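Local coordinates for protein uronate isomerase (Caulobacter crescentus, PDB 2Q01) that catalyses the isomerisation of D-glucuronate to D-fructuronate and of D-galacturonate to D-tagaturonate in carbohydrate metabolism, at residues A53-A58 / F154-L159; D161-E166 / A421-P426; M298-G303 / G350-L355; P344-L349 / G376-L381. All coordinates share one frame; numbering follows the deposited sequence. Where two conformers were deposited one is given.

In the fold
The four contacts form two pairs on well separated parts of the fold. Contacts 1 and 2 share helix 156-162, have centres about 12 Å apart and touch directly, L159 CB lying 3.7 Å from F422 CE2. Contacts 3 and 4 are similarly close, with centres about 11 Å apart, and G350 O approaches V380 CG2 to 3.4 Å. Across the chain, the centres of contacts 1 and 4 are about 44 Å apart. The two pairs belong with different parallel sheets, contact 2 including part of strand 165-169 and contacts 3 and 4 leading into strands 357-359 and 381-383. Contact 4 holds two potassium ligands; the side chain of L355 in contact 3 is about 11 Å from that ion.

Contact 1 of 4, residues A53-A58 / F154-L159; sequences APFQDA and FRPRAL
With chi2 at -64° and chi3 at -88°, the side chain of R155 is bent twice and brings one face of its guanidinium against P54, while F55 has CG anti to its carbonyl carbon (chi1 -54°) and runs antiparallel alongside P156. The contact joins the loop between helices 47-51 and 58-63 to the start of helix 156-162 in this TIM-barrel-clan enzyme; R155 is the N-cap residue, and its carbonyl oxygen accepts from L159 N in the first turn. P54 CG stands 3.6 Å above the R155 guanidinium plane, offset toward the rim, and the two side chains point the same way. R155 NE is hydrogen-bonded to the carbonyl oxygen of N52. Replacing R155 with an alanine would probably leave that oxygen without its side-chain donor and uncover one side of the P54 ring. Farther along, P156 CG meets F55 CE2 at 3.9 Å, and L159 CD1 approaches the edge of the same ring; W48 adds an edge-to-face contact. No direct hydrogen bond crosses between the segments, but a water accepts from F55 N at 3.0 Å and donates to F154 O at 2.7 Å.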
loop_
_atom_site.group_PDB
_atom_site.type_symbol
_atom_site.label_atom_id
_atom_site.label_comp_id
_atom_site.label_asym_id
_atom_site.label_seq_id
_atom_site.Cartn_x
_atom_site.Cartn_y
_atom_site.Cartn_z
ATOM N N ALA B 53 4.189 -33.590 -29.918
ATOM C CA ALA B 53 3.484 -34.710 -29.316
ATOM C C ALA B 53 2.240 -34.192 -28.602
ATOM O O ALA B 53 2.277 -33.105 -28.027
ATOM C CB ALA B 53 4.401 -35.434 -28.342
ATOM N N PRO B 54 1.133 -34.959 -28.635
ATOM C CA PRO B 54 -0.082 -34.525 -27.940
ATOM C C PRO B 54 0.044 -34.589 -26.419
ATOM O O PRO B 54 0.818 -35.387 -25.892
ATOM C CB PRO B 54 -1.139 -35.540 -28.401
ATOM C CG PRO B 54 -0.533 -36.269 -29.552
ATOM C CD PRO B 54 0.933 -36.249 -29.318
ATOM N N PHE B 55 -0.713 -33.740 -25.729
ATOM C CA PHE B 55 -0.880 -33.845 -24.281
ATOM C C PHE B 55 -1.786 -35.042 -23.969
ATOM O O PHE B 55 -2.539 -35.503 -24.838
ATOM C CB PHE B 55 -1.464 -32.551 -23.705
ATOM C CG PHE B 55 -0.686 -31.310 -24.072
ATOM C CD1 PHE B 55 0.483 -30.973 -23.390
ATOM C CD2 PHE B 55 -1.129 -30.470 -25.094
ATOM C CE1 PHE B 55 1.204 -29.820 -23.724
ATOM C CE2 PHE B 55 -0.414 -29.316 -25.437
ATOM C CZ PHE B 55 0.752 -28.991 -24.750
ATOM N N GLN B 56 -1.718 -35.551 -22.743
ATOM C CA GLN B 56 -2.414 -36.802 -22.426
ATOM C C GLN B 56 -3.709 -36.681 -21.608
ATOM O O GLN B 56 -4.732 -37.247 -21.993
ATOM C CB GLN B 56 -1.456 -37.834 -21.808
ATOM C CG GLN B 56 -0.496 -37.287 -20.761
ATOM C CD GLN B 56 0.290 -38.383 -20.066
ATOM O OE1 GLN B 56 1.492 -38.536 -20.287
ATOM N NE2 GLN B 56 -0.387 -39.157 -19.224
ATOM N N ASP B 57 -3.667 -35.941 -20.500
ATOM C CA ASP B 57 -4.785 -35.877 -19.554
ATOM C C ASP B 57 -5.276 -34.457 -19.329
ATOM O O ASP B 57 -4.571 -33.494 -19.618
ATOM C CB ASP B 57 -4.368 -36.447 -18.189
ATOM C CG ASP B 57 -4.104 -37.940 -18.219
ATOM O OD1 ASP B 57 -4.706 -38.650 -19.055
ATOM O OD2 ASP B 57 -3.297 -38.405 -17.384
ATOM N N ALA B 58 -6.484 -34.342 -18.784
ATOM C CA ALA B 58 -6.980 -33.085 -18.234
ATOM C C ALA B 58 -6.172 -32.726 -16.991
ATOM O O ALA B 58 -5.932 -31.551 -16.714
ATOM C CB ALA B 58 -8.448 -33.210 -17.884
ATOM N N PHE B 154 -5.618 -30.070 -31.334
ATOM C CA PHE B 154 -5.059 -29.789 -30.016
ATOM C C PHE B 154 -3.590 -30.224 -29.895
ATOM O O PHE B 154 -3.075 -30.407 -28.793
ATOM C CB PHE B 154 -5.928 -30.415 -28.922
ATOM C CG PHE B 154 -7.220 -29.677 -28.676
ATOM C CD1 PHE B 154 -8.332 -29.881 -29.497
ATOM C CD2 PHE B 154 -7.330 -28.782 -27.618
ATOM C CE1 PHE B 154 -9.529 -29.201 -29.267
ATOM C CE2 PHE B 154 -8.520 -28.092 -27.385
ATOM C CZ PHE B 154 -9.624 -28.306 -28.205
ATOM N N ARG B 155 -2.930 -30.389 -31.036
ATOM C CA ARG B 155 -1.486 -30.546 -31.080
ATOM C C ARG B 155 -0.895 -29.181 -30.749
ATOM O O ARG B 155 -1.460 -28.160 -31.154
ATOM C CB ARG B 155 -1.025 -30.995 -32.475
ATOM C CG ARG B 155 -1.605 -32.315 -32.951
ATOM C CD ARG B 155 -1.157 -33.477 -32.080
ATOM N NE ARG B 155 0.107 -34.047 -32.539
ATOM C CZ ARG B 155 0.219 -35.219 -33.155
ATOM N NH1 ARG B 155 -0.857 -35.960 -33.380
ATOM N NH2 ARG B 155 1.408 -35.656 -33.542
ATOM N N PRO B 156 0.211 -29.151 -29.979
ATOM C CA PRO B 156 0.895 -27.909 -29.582
ATOM C C PRO B 156 1.075 -26.863 -30.688
ATOM O O PRO B 156 0.749 -25.692 -30.471
ATOM C CB PRO B 156 2.248 -28.408 -29.081
ATOM C CG PRO B 156 1.934 -29.751 -28.510
ATOM C CD PRO B 156 0.852 -30.339 -29.376
ATOM N N ARG B 157 1.569 -27.286 -31.850
ATOM C CA ARG B 157 1.756 -26.393 -33.000
ATOM C C ARG B 157 0.430 -25.876 -33.560
ATOM O O ARG B 157 0.325 -24.709 -33.941
ATOM C CB ARG B 157 2.524 -27.099 -34.116
ATOM C CG ARG B 157 3.997 -27.318 -33.841
ATOM C CD ARG B 157 4.679 -27.955 -35.048
ATOM N NE ARG B 157 6.096 -28.190 -34.799
ATOM C CZ ARG B 157 6.912 -28.834 -35.625
ATOM N NH1 ARG B 157 6.460 -29.322 -36.772
ATOM N NH2 ARG B 157 8.188 -28.987 -35.304
ATOM N N ALA B 158 -0.570 -26.754 -33.606
ATOM C CA ALA B 158 -1.900 -26.408 -34.107
ATOM C C ALA B 158 -2.602 -25.408 -33.193
ATOM O O ALA B 158 -3.312 -24.521 -33.667
ATOM C CB ALA B 158 -2.743 -27.658 -34.272
ATOM N N LEU B 159 -2.392 -25.563 -31.888
ATOM C CA LEU B 159 -2.937 -24.656 -30.880
ATOM C C LEU B 159 -2.240 -23.300 -30.902
ATOM O O LEU B 159 -2.885 -22.271 -30.722
ATOM C CB LEU B 159 -2.812 -25.277 -29.491
ATOM C CG LEU B 159 -3.850 -26.315 -29.063
ATOM C CD1 LEU B 159 -3.353 -27.090 -27.847
ATOM C CD2 LEU B 159 -5.185 -25.664 -28.765
HETATM O O HOH W 1 -3.027 -32.531 -27.189
#

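Contact 2 of 4, residues D161-E166 / A421-P426; sequences DRFNIE and AFLSIP
F163 carries most of this buried contact, receiving P426 over one face of its ring. P426 CG lies 3.6 Å from the F163 centroid and only 8° off the ring normal, a nearly vertical CH-pi contact, and P426 CD covers the neighbouring part of the ring, 3.7 Å from F163 CD2. F422 comes in obliquely, with ring centroids 5.6 Å apart and planes at 47°; the closest carbons are F163 CE2 and F422 CE2, at 3.9 Å. Next to this pair, I165 extends its terminal CD1 to within 3.8 Å of F422 CE1 and more loosely approaches I425 CG2. An alanine in place of F163 would remove the surface beneath P426 and is likely to open a gap between that proline, F422 and L423.

F422 has CG anti to its nitrogen (chi1 178°), which carries the ring across to both F163 and I165, and its carbonyl oxygen accepts from I425 N at 3.2 Å. On the other segment N164 adopts positive phi and its N bonds back to D161 O. Farther out, L159 packs on F422 and L423, F49 meets the F422 ring edge-to-face, and L168 of strand 165-169 packs on F422 and I425. The D161 carboxylate is tied to R480 by a salt bridge. Helix 156-162 is thus terminated by a Schellman motif that turns the chain into parallel strand 165-169, the junction being packed against the beginning of helix 425-445.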
loop_
_atom_site.group_PDB
_atom_site.type_symbol
_atom_site.label_atom_id
_atom_site.label_comp_id
_atom_site.label_asym_id
_atom_site.label_seq_id
_atom_site.Cartn_x
_atom_site.Cartn_y
_atom_site.Cartn_z
ATOM N N ASP B 161 -1.061 -21.842 -33.493
ATOM C CA ASP B 161 -1.599 -21.118 -34.644
ATOM C C ASP B 161 -3.027 -20.623 -34.416
ATOM O O ASP B 161 -3.364 -19.499 -34.790
ATOM C CB ASP B 161 -1.517 -21.987 -35.897
ATOM C CG ASP B 161 -0.104 -22.455 -36.188
ATOM O OD1 ASP B 161 0.056 -23.512 -36.838
ATOM O OD2 ASP B 161 0.849 -21.768 -35.757
ATOM N N ARG B 162 -3.849 -21.463 -33.790
ATOM C CA ARG B 162 -5.224 -21.109 -33.452
ATOM C C ARG B 162 -5.295 -19.965 -32.444
ATOM O O ARG B 162 -6.212 -19.139 -32.503
ATOM C CB ARG B 162 -5.973 -22.320 -32.894
ATOM C CG ARG B 162 -7.488 -22.181 -32.976
ATOM C CD ARG B 162 -8.165 -22.560 -31.676
ATOM N NE ARG B 162 -8.162 -24.003 -31.448
ATOM C CZ ARG B 162 -8.996 -24.636 -30.629
ATOM N NH1 ARG B 162 -9.921 -23.961 -29.951
ATOM N NH2 ARG B 162 -8.906 -25.949 -30.495
ATOM N N PHE B 163 -4.327 -19.918 -31.527
ATOM C CA PHE B 163 -4.282 -18.888 -30.488
ATOM C C PHE B 163 -3.776 -17.544 -31.020
ATOM O O PHE B 163 -3.912 -16.513 -30.348
ATOM C CB PHE B 163 -3.421 -19.339 -29.305
ATOM C CG PHE B 163 -4.043 -20.423 -28.454
ATOM C CD1 PHE B 163 -5.412 -20.689 -28.497
ATOM C CD2 PHE B 163 -3.250 -21.157 -27.572
ATOM C CE1 PHE B 163 -5.974 -21.684 -27.700
ATOM C CE2 PHE B 163 -3.803 -22.150 -26.767
ATOM C CZ PHE B 163 -5.167 -22.415 -26.830
ATOM N N ASN B 164 -3.212 -17.571 -32.227
ATOM C CA ASN B 164 -2.674 -16.393 -32.910
ATOM C C ASN B 164 -1.487 -15.817 -32.142
ATOM O O ASN B 164 -1.389 -14.612 -31.916
ATOM C CB ASN B 164 -3.768 -15.340 -33.191
ATOM C CG ASN B 164 -3.380 -14.352 -34.285
ATOM O OD1 ASN B 164 -3.938 -13.256 -34.364
ATOM N ND2 ASN B 164 -2.421 -14.734 -35.129
ATOM N N ILE B 165 -0.592 -16.704 -31.726
ATOM C CA ILE B 165 0.609 -16.282 -31.035
ATOM C C ILE B 165 1.626 -15.864 -32.076
ATOM O O ILE B 165 1.957 -16.628 -32.981
ATOM C CB ILE B 165 1.156 -17.369 -30.089
ATOM C CG1 ILE B 165 0.076 -17.749 -29.064
ATOM C CG2 ILE B 165 2.436 -16.882 -29.384
ATOM C CD1 ILE B 165 0.276 -19.088 -28.376
ATOM N N GLU B 166 2.089 -14.627 -31.957
ATOM C CA GLU B 166 3.104 -14.105 -32.847
ATOM C C GLU B 166 4.492 -14.495 -32.352
ATOM O O GLU B 166 5.295 -15.033 -33.112
ATOM C CB GLU B 166 2.975 -12.594 -32.960
ATOM C CG GLU B 166 3.941 -11.989 -33.948
ATOM C CD GLU B 166 3.424 -10.719 -34.564
ATOM O OE1 GLU B 166 4.136 -9.704 -34.463
ATOM O OE2 GLU B 166 2.317 -10.735 -35.153
ATOM N N ALA B 421 1.344 -23.033 -18.057
ATOM C CA ALA B 421 0.060 -23.458 -18.617
ATOM C C ALA B 421 -0.188 -22.792 -19.969
ATOM O O ALA B 421 -0.519 -21.609 -20.049
ATOM C CB ALA B 421 -1.079 -23.165 -17.640
ATOM N N PHE B 422 -0.007 -23.571 -21.030
ATOM C CA PHE B 422 -0.051 -23.066 -22.392
ATOM C C PHE B 422 -1.459 -22.667 -22.826
ATOM O O PHE B 422 -1.635 -21.658 -23.507
ATOM C CB PHE B 422 0.531 -24.108 -23.348
ATOM C CG PHE B 422 0.486 -23.704 -24.791
ATOM C CD1 PHE B 422 1.244 -22.632 -25.254
ATOM C CD2 PHE B 422 -0.306 -24.405 -25.692
ATOM C CE1 PHE B 422 1.206 -22.256 -26.593
ATOM C CE2 PHE B 422 -0.350 -24.039 -27.031
ATOM C CZ PHE B 422 0.408 -22.962 -27.484
ATOM N N LEU B 423 -2.451 -23.452 -22.409
ATOM C CA LEU B 423 -3.852 -23.214 -22.763
ATOM C C LEU B 423 -4.459 -21.966 -22.128
ATOM O O LEU B 423 -5.485 -21.461 -22.600
ATOM C CB LEU B 423 -4.699 -24.432 -22.407
ATOM C CG LEU B 423 -5.022 -25.386 -23.554
ATOM C CD1 LEU B 423 -3.814 -26.213 -23.975
ATOM C CD2 LEU B 423 -6.148 -26.285 -23.121
ATOM N N SER B 424 -3.822 -21.481 -21.065
ATOM C CA SER B 424 -4.264 -20.279 -20.369
ATOM C C SER B 424 -3.682 -19.008 -20.989
ATOM O O SER B 424 -4.047 -17.905 -20.595
ATOM C CB SER B 424 -3.894 -20.356 -18.884
ATOM O OG SER B 424 -4.605 -21.390 -18.224
ATOM N N ILE B 425 -2.773 -19.163 -21.954
ATOM C CA ILE B 425 -2.120 -18.005 -22.600
ATOM C C ILE B 425 -3.103 -17.008 -23.242
ATOM O O ILE B 425 -3.059 -15.823 -22.887
ATOM C CB ILE B 425 -0.930 -18.406 -23.539
ATOM C CG1 ILE B 425 0.267 -18.881 -22.711
ATOM C CG2 ILE B 425 -0.517 -17.254 -24.453
ATOM C CD1 ILE B 425 1.464 -19.307 -23.548
ATOM N N PRO B 426 -3.996 -17.468 -24.160
ATOM C CA PRO B 426 -5.028 -16.540 -24.645
ATOM C C PRO B 426 -5.980 -16.008 -23.564
ATOM O O PRO B 426 -6.397 -14.856 -23.647
ATOM C CB PRO B 426 -5.791 -17.367 -25.683
ATOM C CG PRO B 426 -5.520 -18.772 -25.328
ATOM C CD PRO B 426 -4.119 -18.779 -24.829
#

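Contact 3 of 4, residues M298-G303 / G350-L355; sequences MSLDDG and GNDPRL
The guanidinium of R354 has L300 over one face: L300 CG stands 3.8 Å above the plane, over its centre, and the two side chains cross at about a right angle. R354 grips the D352 carboxylate side-on with NE and NH2, one nitrogen to each oxygen. OD2 of D352 takes R354 NH2 at 3.0 Å with its syn lone pair, completing a salt bridge, and OD1, also through its syn lone pair, takes R354 NE at 3.2 Å. Neither oxygen is quite coplanar with the guanidinium; OD1 is tilted 28° out of its plane and OD2 19°. The bend at chi3 of R354 (-74°) returns the chain toward D352.

OD1 of D352 has a second task, accepting R354 N at 2.9 Å with its anti lone pair. This closes an Asx turn in the loop between helix 343-349 and strand 357-359, so one oxygen fixes both the backbone and the side chain of R354. Helix 281-302 ends beside this loop, with G303 leaving helical geometry at positive phi just before strand 305-308, the parallel neighbour of 357-359 in a sheet of this TIM-barrel-clan protein.

Beyond the guanidinium, the contact is apolar. L300 CD1 meets L355 CB at 3.8 Å, and L355 CD1 reaches S299 CB at 4.0 Å, while L349 packs on both leucines. The hydroxyl of S299 is hydrogen-bonded to L304 O and also to R239. At the far end of the loop, the side-chain ND2 of N351 is hydrogen-bonded to N317 OD1 of the second subunit.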
loop_
_atom_site.group_PDB
_atom_site.type_symbol
_atom_site.label_atom_id
_atom_site.label_comp_id
_atom_site.label_asym_id
_atom_site.label_seq_id
_atom_site.Cartn_x
_atom_site.Cartn_y
_atom_site.Cartn_z
ATOM N N MET B 298 27.630 -6.644 -20.342
ATOM C CA MET B 298 27.586 -7.514 -21.512
ATOM C C MET B 298 26.482 -7.068 -22.459
ATOM O O MET B 298 26.643 -7.135 -23.678
ATOM C CB MET B 298 27.357 -8.971 -21.107
ATOM C CG MET B 298 28.592 -9.691 -20.588
ATOM S SD MET B 298 28.195 -11.330 -19.953
ATOM C CE MET B 298 29.582 -11.581 -18.851
ATOM N N SER B 299 25.370 -6.606 -21.886
ATOM C CA SER B 299 24.216 -6.103 -22.641
ATOM C C SER B 299 24.541 -4.854 -23.449
ATOM O O SER B 299 23.914 -4.589 -24.476
ATOM C CB SER B 299 23.056 -5.809 -21.697
ATOM O OG SER B 299 22.393 -7.003 -21.333
ATOM N N LEU B 300 25.524 -4.091 -22.973
ATOM C CA LEU B 300 26.076 -2.957 -23.705
ATOM C C LEU B 300 26.663 -3.383 -25.047
ATOM O O LEU B 300 26.652 -2.606 -26.007
ATOM C CB LEU B 300 27.170 -2.304 -22.874
ATOM C CG LEU B 300 26.936 -1.001 -22.116
ATOM C CD1 LEU B 300 25.639 -0.976 -21.327
ATOM C CD2 LEU B 300 28.129 -0.792 -21.216
ATOM N N ASP B 301 27.168 -4.617 -25.103
ATOM C CA ASP B 301 27.755 -5.176 -26.319
ATOM C C ASP B 301 26.775 -5.989 -27.169
ATOM O O ASP B 301 26.711 -5.787 -28.382
ATOM C CB ASP B 301 28.996 -6.014 -25.989
ATOM C CG ASP B 301 30.158 -5.168 -25.482
ATOM O OD1 ASP B 301 30.813 -5.583 -24.501
ATOM O OD2 ASP B 301 30.419 -4.090 -26.059
ATOM N N ASP B 302 26.019 -6.893 -26.541
ATOM C CA ASP B 302 25.145 -7.817 -27.288
ATOM C C ASP B 302 23.660 -7.439 -27.375
ATOM O O ASP B 302 22.893 -8.090 -28.091
ATOM C CB ASP B 302 25.337 -9.283 -26.836
ATOM C CG ASP B 302 24.907 -9.552 -25.387
ATOM O OD1 ASP B 302 25.427 -10.531 -24.808
ATOM O OD2 ASP B 302 24.058 -8.826 -24.821
ATOM N N GLY B 303 23.263 -6.397 -26.650
ATOM C CA GLY B 303 21.914 -5.847 -26.756
ATOM C C GLY B 303 20.791 -6.662 -26.135
ATOM O O GLY B 303 19.626 -6.505 -26.508
ATOM N N GLY B 350 23.465 4.235 -15.771
ATOM C CA GLY B 350 22.073 4.693 -15.793
ATOM C C GLY B 350 21.687 5.622 -16.927
ATOM O O GLY B 350 20.519 5.698 -17.289
ATOM N N ASN B 351 22.671 6.323 -17.485
ATOM C CA ASN B 351 22.439 7.285 -18.558
ATOM C C ASN B 351 22.950 6.794 -19.913
ATOM O O ASN B 351 23.084 7.576 -20.853
ATOM C CB ASN B 351 23.072 8.638 -18.207
ATOM C CG ASN B 351 22.723 9.107 -16.796
ATOM O OD1 ASN B 351 23.606 9.395 -15.986
ATOM N ND2 ASN B 351 21.432 9.188 -16.501
ATOM N N ASP B 352 23.230 5.496 -20.008
ATOM C CA ASP B 352 23.719 4.892 -21.246
ATOM C C ASP B 352 22.564 4.586 -22.202
ATOM O O ASP B 352 21.565 4.004 -21.792
ATOM C CB ASP B 352 24.505 3.613 -20.931
ATOM C CG ASP B 352 25.413 3.184 -22.071
ATOM O OD1 ASP B 352 24.902 2.714 -23.106
ATOM O OD2 ASP B 352 26.647 3.296 -21.923
ATOM N N PRO B 353 22.695 4.987 -23.482
ATOM C CA PRO B 353 21.664 4.708 -24.492
ATOM C C PRO B 353 21.487 3.223 -24.850
ATOM O O PRO B 353 20.378 2.802 -25.180
ATOM C CB PRO B 353 22.157 5.487 -25.721
ATOM C CG PRO B 353 23.171 6.469 -25.192
ATOM C CD PRO B 353 23.810 5.769 -24.048
ATOM N N ARG B 354 22.566 2.447 -24.774
ATOM C CA ARG B 354 22.573 1.051 -25.235
ATOM C C ARG B 354 21.956 0.057 -24.247
ATOM O O ARG B 354 21.675 -1.089 -24.611
ATOM C CB ARG B 354 24.001 0.600 -25.579
ATOM C CG ARG B 354 24.725 1.474 -26.593
ATOM C CD ARG B 354 26.226 1.211 -26.568
ATOM N NE ARG B 354 26.872 1.782 -25.385
ATOM C CZ ARG B 354 28.080 1.435 -24.940
ATOM N NH1 ARG B 354 28.794 0.505 -25.566
ATOM N NH2 ARG B 354 28.574 2.017 -23.855
ATOM N N LEU B 355 21.755 0.488 -23.002
ATOM C CA LEU B 355 21.248 -0.403 -21.961
ATOM C C LEU B 355 19.734 -0.291 -21.771
ATOM O O LEU B 355 19.175 0.806 -21.715
ATOM C CB LEU B 355 21.982 -0.164 -20.636
ATOM C CG LEU B 355 21.653 -1.074 -19.446
ATOM C CD1 LEU B 355 22.008 -2.534 -19.732
ATOM C CD2 LEU B 355 22.332 -0.581 -18.178
#

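Contact 4 of 4, residues P344-L349 / G376-L381; sequences PLLTRL and GHYPVL. With K (potassium ion), chain E.
L346 lies across the Y378 ring, its CD2 3.8 Å above the plane and offset toward the rim, in a CH-pi contact 18° off the normal through the centroid. The opposite face of this ring is taken by H377, whose CD2 sits 3.6 Å above the plane, over the centre, leaving the tyrosine sandwiched. CG of L346 is anti to its carbonyl carbon (chi1 -73°), which directs both methyls at the 376-381 loop: CD1 touches Y378 CE1, the side chain runs antiparallel to V380, with L346 CD2 3.8 Å from V380 CG2, and it meets L381 tip to tip, L346 CD2 lying 4.0 Å from L381 CD2. Y378 OH is hydrogen-bonded to H316 ND1 of the second subunit.

The loop that offers these side chains forms a type I turn from Y378 to L381 and turns two carbonyls to a potassium ion, Y378 O at 2.7 Å and L381 O at 2.6 Å. A water, A375 O, N411 OD1 and S75 O of the second subunit also bind the ion, placing the site at the subunit interface. Through L346, helix 343-349 packs on the connection from helix 366-375 to strand 381-383, with L345 and L349 turned to helix 281-302 and L381 resting on I357 and L359 of the adjacent parallel strand 357-359.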
loop_
_atom_site.group_PDB
_atom_site.type_symbol
_atom_site.label_atom_id
_atom_site.label_comp_id
_atom_site.label_asym_id
_atom_site.label_seq_id
_atom_site.Cartn_x
_atom_site.Cartn_y
_atom_site.Cartn_z
ATOM N N PRO B 344 24.354 1.581 -7.320
ATOM C CA PRO B 344 25.683 1.300 -7.910
ATOM C C PRO B 344 25.728 1.025 -9.424
ATOM O O PRO B 344 26.689 1.431 -10.090
ATOM C CB PRO B 344 26.144 0.058 -7.144
ATOM C CG PRO B 344 25.436 0.142 -5.854
ATOM C CD PRO B 344 24.077 0.646 -6.211
ATOM N N LEU B 345 24.711 0.343 -9.949
ATOM C CA LEU B 345 24.605 0.074 -11.384
ATOM C C LEU B 345 24.183 1.320 -12.153
ATOM O O LEU B 345 24.672 1.568 -13.260
ATOM C CB LEU B 345 23.625 -1.081 -11.650
ATOM C CG LEU B 345 23.190 -1.475 -13.070
ATOM C CD1 LEU B 345 24.368 -1.713 -14.016
ATOM C CD2 LEU B 345 22.287 -2.702 -13.040
ATOM N N LEU B 346 23.287 2.102 -11.558
ATOM C CA LEU B 346 22.750 3.300 -12.199
ATOM C C LEU B 346 23.746 4.457 -12.219
ATOM O O LEU B 346 23.677 5.328 -13.086
ATOM C CB LEU B 346 21.433 3.720 -11.535
ATOM C CG LEU B 346 20.219 2.831 -11.831
ATOM C CD1 LEU B 346 19.097 3.112 -10.856
ATOM C CD2 LEU B 346 19.733 2.996 -13.255
ATOM N N THR B 347 24.664 4.463 -11.256
ATOM C CA THR B 347 25.748 5.436 -11.222
ATOM C C THR B 347 26.719 5.146 -12.362
ATOM O O THR B 347 27.226 6.065 -13.009
ATOM C CB THR B 347 26.470 5.420 -9.858
ATOM O OG1 THR B 347 25.511 5.657 -8.822
ATOM C CG2 THR B 347 27.558 6.492 -9.779
ATOM N N ARG B 348 26.945 3.862 -12.623
ATOM C CA ARG B 348 27.841 3.456 -13.696
ATOM C C ARG B 348 27.181 3.603 -15.062
ATOM O O ARG B 348 27.745 4.222 -15.963
ATOM C CB ARG B 348 28.317 2.018 -13.479
ATOM C CG ARG B 348 29.406 1.586 -14.447
ATOM C CD ARG B 348 29.584 0.071 -14.472
ATOM N NE ARG B 348 30.639 -0.324 -15.407
ATOM C CZ ARG B 348 31.940 -0.360 -15.116
ATOM N NH1 ARG B 348 32.379 -0.029 -13.906
ATOM N NH2 ARG B 348 32.810 -0.735 -16.041
ATOM N N LEU B 349 25.974 3.052 -15.198
ATOM C CA LEU B 349 25.352 2.849 -16.506
ATOM C C LEU B 349 23.932 3.397 -16.690
ATOM O O LEU B 349 23.277 3.074 -17.678
ATOM C CB LEU B 349 25.348 1.356 -16.838
ATOM C CG LEU B 349 26.689 0.631 -16.969
ATOM C CD1 LEU B 349 26.485 -0.862 -17.071
ATOM C CD2 LEU B 349 27.488 1.156 -18.155
ATOM N N GLY B 376 10.426 6.825 -14.313
ATOM C CA GLY B 376 10.061 8.115 -14.891
ATOM C C GLY B 376 11.226 9.096 -14.999
ATOM O O GLY B 376 11.034 10.236 -15.415
ATOM N N HIS B 377 12.427 8.661 -14.622
ATOM C CA HIS B 377 13.633 9.486 -14.726
ATOM C C HIS B 377 14.749 8.858 -15.560
ATOM O O HIS B 377 15.280 9.501 -16.458
ATOM C CB HIS B 377 14.187 9.858 -13.345
ATOM C CG HIS B 377 15.556 10.462 -13.403
ATOM N ND1 HIS B 377 15.780 11.752 -13.831
ATOM C CD2 HIS B 377 16.777 9.938 -13.133
ATOM C CE1 HIS B 377 17.078 12.004 -13.805
ATOM N NE2 HIS B 377 17.704 10.918 -13.391
ATOM N N TYR B 378 15.133 7.624 -15.238
ATOM C CA TYR B 378 16.308 7.002 -15.857
ATOM C C TYR B 378 16.021 6.502 -17.262
ATOM O O TYR B 378 15.032 5.796 -17.463
ATOM C CB TYR B 378 16.820 5.848 -14.993
ATOM C CG TYR B 378 17.611 6.302 -13.798
ATOM C CD1 TYR B 378 17.037 6.343 -12.529
ATOM C CD2 TYR B 378 18.942 6.708 -13.938
ATOM C CE1 TYR B 378 17.772 6.772 -11.424
ATOM C CE2 TYR B 378 19.682 7.137 -12.848
ATOM C CZ TYR B 378 19.094 7.167 -11.597
ATOM O OH TYR B 378 19.834 7.592 -10.524
ATOM N N PRO B 379 16.872 6.859 -18.246
ATOM C CA PRO B 379 16.763 6.402 -19.638
ATOM C C PRO B 379 16.726 4.876 -19.810
ATOM O O PRO B 379 16.079 4.371 -20.731
ATOM C CB PRO B 379 18.032 6.957 -20.280
ATOM C CG PRO B 379 18.350 8.141 -19.481
ATOM C CD PRO B 379 18.012 7.773 -18.076
ATOM N N VAL B 380 17.381 4.156 -18.907
ATOM C CA VAL B 380 17.573 2.715 -19.044
ATOM C C VAL B 380 16.469 1.850 -18.432
ATOM O O VAL B 380 16.372 0.666 -18.744
ATOM C CB VAL B 380 18.934 2.289 -18.448
ATOM C CG1 VAL B 380 20.059 2.932 -19.217
ATOM C CG2 VAL B 380 19.032 2.672 -16.988
ATOM N N LEU B 381 15.644 2.438 -17.568
ATOM C CA LEU B 381 14.706 1.678 -16.736
ATOM C C LEU B 381 13.296 1.673 -17.294
ATOM O O LEU B 381 12.792 2.712 -17.714
ATOM C CB LEU B 381 14.678 2.268 -15.327
ATOM C CG LEU B 381 15.436 1.601 -14.175
ATOM C CD1 LEU B 381 16.659 0.808 -14.610
ATOM C CD2 LEU B 381 15.797 2.650 -13.132
HETATM K K K E . 12.658 5.121 -18.621
HETATM O O HOH W 2 13.048 4.480 -21.127
#